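Colicin-M immunity protein (Escherichia coli, PDB 4AEQ) protects cells that carry the colicin M plasmid against colicin M, the present chain being its C-terminal part, which forms a domain-swapped dimer. Local coordinates at residues Lys65-Pro70 against Tyr86-Gly91. Sequence-based numbering, arbitrary orientation. Where two conformers were deposited one is given.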
loop_
_atom_site.group_PDB
_atom_site.type_symbol
_atom_site.label_atom_id
_atom_site.label_comp_id
_atom_site.label_asym_id
_atom_site.label_seq_id
_atom_site.Cartn_x
_atom_site.Cartn_y
_atom_site.Cartn_z
ATOM N N LYS A 65 5.932 13.661 10.388
ATOM C CA LYS A 65 4.764 13.002 9.813
ATOM C C LYS A 65 5.002 11.539 9.433
ATOM O O LYS A 65 4.057 10.797 9.156
ATOM C CB LYS A 65 4.253 13.801 8.615
ATOM C CG LYS A 65 3.795 15.211 8.975
ATOM C CD LYS A 65 2.624 15.172 9.949
ATOM C CE LYS A 65 2.142 16.569 10.324
ATOM N NZ LYS A 65 2.858 17.117 11.513
ATOM N N THR A 66 6.262 11.117 9.448
ATOM C CA THR A 66 6.618 9.794 8.951
ATOM C C THR A 66 7.792 9.201 9.717
ATOM O O THR A 66 8.737 9.909 10.071
ATOM C CB THR A 66 6.985 9.844 7.449
ATOM O OG1 THR A 66 5.845 10.261 6.687
ATOM C CG2 THR A 66 7.437 8.479 6.960
ATOM N N LEU A 67 7.725 7.900 9.971
ATOM C CA LEU A 67 8.850 7.185 10.551
ATOM C C LEU A 67 9.435 6.261 9.503
ATOM O O LEU A 67 8.715 5.478 8.890
ATOM C CB LEU A 67 8.412 6.361 11.761
ATOM C CG LEU A 67 8.002 7.122 13.022
ATOM C CD1 LEU A 67 7.697 6.135 14.145
ATOM C CD2 LEU A 67 9.100 8.091 13.433
ATOM N N LEU A 68 10.740 6.342 9.298
ATOM C CA LEU A 68 11.398 5.475 8.331
ATOM C C LEU A 68 11.959 4.254 9.052
ATOM O O LEU A 68 12.875 4.367 9.860
ATOM C CB LEU A 68 12.512 6.238 7.609
ATOM C CG LEU A 68 13.246 5.513 6.480
ATOM C CD1 LEU A 68 12.274 5.111 5.386
ATOM C CD2 LEU A 68 14.352 6.394 5.919
ATOM N N VAL A 69 11.397 3.087 8.753
ATOM C CA VAL A 69 11.798 1.845 9.377
ATOM C C VAL A 69 12.467 0.960 8.337
ATOM O O VAL A 69 11.796 0.340 7.510
ATOM C CB VAL A 69 10.552 1.105 9.893
ATOM C CG1 VAL A 69 10.936 -0.179 10.613
ATOM C CG2 VAL A 69 9.727 2.024 10.795
ATOM N N PRO A 70 13.801 0.876 8.395
ATOM C CA PRO A 70 14.561 -0.016 7.520
ATOM C C PRO A 70 14.502 -1.444 8.026
ATOM O O PRO A 70 14.522 -1.661 9.238
ATOM C CB PRO A 70 15.983 0.531 7.622
ATOM C CG PRO A 70 16.051 1.117 8.986
ATOM C CD PRO A 70 14.679 1.673 9.271
ATOM N N TYR A 86 6.434 4.746 7.335
ATOM C CA TYR A 86 5.192 4.571 8.050
ATOM C C TYR A 86 4.621 5.950 8.314
ATOM O O TYR A 86 5.218 6.744 9.044
ATOM C CB TYR A 86 5.512 3.846 9.362
ATOM C CG TYR A 86 4.376 3.704 10.353
ATOM C CD1 TYR A 86 3.050 3.705 9.941
ATOM C CD2 TYR A 86 4.639 3.561 11.714
ATOM C CE1 TYR A 86 2.023 3.572 10.859
ATOM C CE2 TYR A 86 3.619 3.423 12.632
ATOM C CZ TYR A 86 2.314 3.433 12.200
ATOM O OH TYR A 86 1.295 3.302 13.116
ATOM N N HIS A 87 3.471 6.242 7.722
ATOM C CA HIS A 87 2.815 7.506 8.005
ATOM C C HIS A 87 1.861 7.201 9.134
ATOM O O HIS A 87 0.821 6.581 8.932
ATOM C CB HIS A 87 2.046 7.990 6.780
ATOM C CG HIS A 87 2.897 8.158 5.566
ATOM N ND1 HIS A 87 3.106 9.378 4.957
ATOM C CD2 HIS A 87 3.607 7.256 4.844
ATOM C CE1 HIS A 87 3.903 9.221 3.916
ATOM N NE2 HIS A 87 4.218 7.942 3.825
ATOM N N CYS A 88 2.200 7.700 10.315
ATOM C CA CYS A 88 1.608 7.217 11.555
ATOM C C CYS A 88 0.129 7.572 11.663
ATOM O O CYS A 88 -0.706 6.713 11.947
ATOM C CB CYS A 88 2.392 7.766 12.751
ATOM S SG CYS A 88 4.202 7.600 12.584
ATOM N N GLU A 89 -0.188 8.838 11.427
ATOM C CA GLU A 89 -1.558 9.320 11.546
ATOM C C GLU A 89 -2.487 8.702 10.505
ATOM O O GLU A 89 -3.646 8.412 10.797
ATOM C CB GLU A 89 -1.599 10.848 11.459
ATOM C CG GLU A 89 -1.109 11.542 12.720
ATOM C CD GLU A 89 -0.744 12.997 12.489
ATOM O OE1 GLU A 89 -0.556 13.388 11.317
ATOM O OE2 GLU A 89 -0.642 13.748 13.483
ATOM N N GLU A 90 -1.977 8.499 9.295
ATOM C CA GLU A 90 -2.781 7.923 8.221
ATOM C C GLU A 90 -2.898 6.407 8.344
ATOM O O GLU A 90 -3.794 5.796 7.765
ATOM C CB GLU A 90 -2.208 8.300 6.854
ATOM C CG GLU A 90 -2.299 9.782 6.527
ATOM C CD GLU A 90 -0.939 10.455 6.475
ATOM O OE1 GLU A 90 -0.353 10.703 7.552
ATOM O OE2 GLU A 90 -0.459 10.737 5.355
ATOM N N GLY A 91 -1.987 5.806 9.099
ATOM C CA GLY A 91 -2.013 4.371 9.312
ATOM C C GLY A 91 -1.720 3.548 8.074
ATOM O O GLY A 91 -2.368 2.526 7.837
HETATM O O HOH W 1 1.882 11.114 10.740
HETATM O O HOH W 2 2.278 11.139 6.943
#
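With OG1 of T66 beside its own backbone N (chi1 -63°) and the ring of H87 likewise swung back beside its N (chi1 -58°), the two side chains run alongside each other, and OG1 sits over one face of the imidazole near its rim, 3.4 Å from ND1. T66 turns its other branch, CG2, to the carbonyl of Y86, lying 3.5 Å from the O atom. L67 and Y86 form an antiparallel hydrogen-bonded pair in the hairpin of strands 66-74 and 79-87: L67 N to Y86 O and Y86 N to L67 O both measure 2.9 Å and are nearly straight. The side chains of this pair point to the opposite face of the sheet from T66 and H87. There CG of L67 packs against SG of C88, 3.9 Å away, and the CA of C88 rests over the rim of the Y86 ring. The second subunit packs on this face, with its C12 in a disulfide with C88 and its F23 stacked on Y86.

Beyond H87 the chain leaves the strand in a turn, and two waters bridge it to K65. The carbonyl O of K65 accepts from both; one, at 2.7 Å from that O, also accepts from E89 N, while the other lies 2.8 Å from H87 ND1 and donates to E90 OE1. K65 NZ stays 5.1 Å from E89 OE1, so any attraction is long-range. Two direct backbone bonds thus fix the L67-Y86 register, waters link K65 O to the turn, and the C88 disulfide ties that turn covalently to the other subunit.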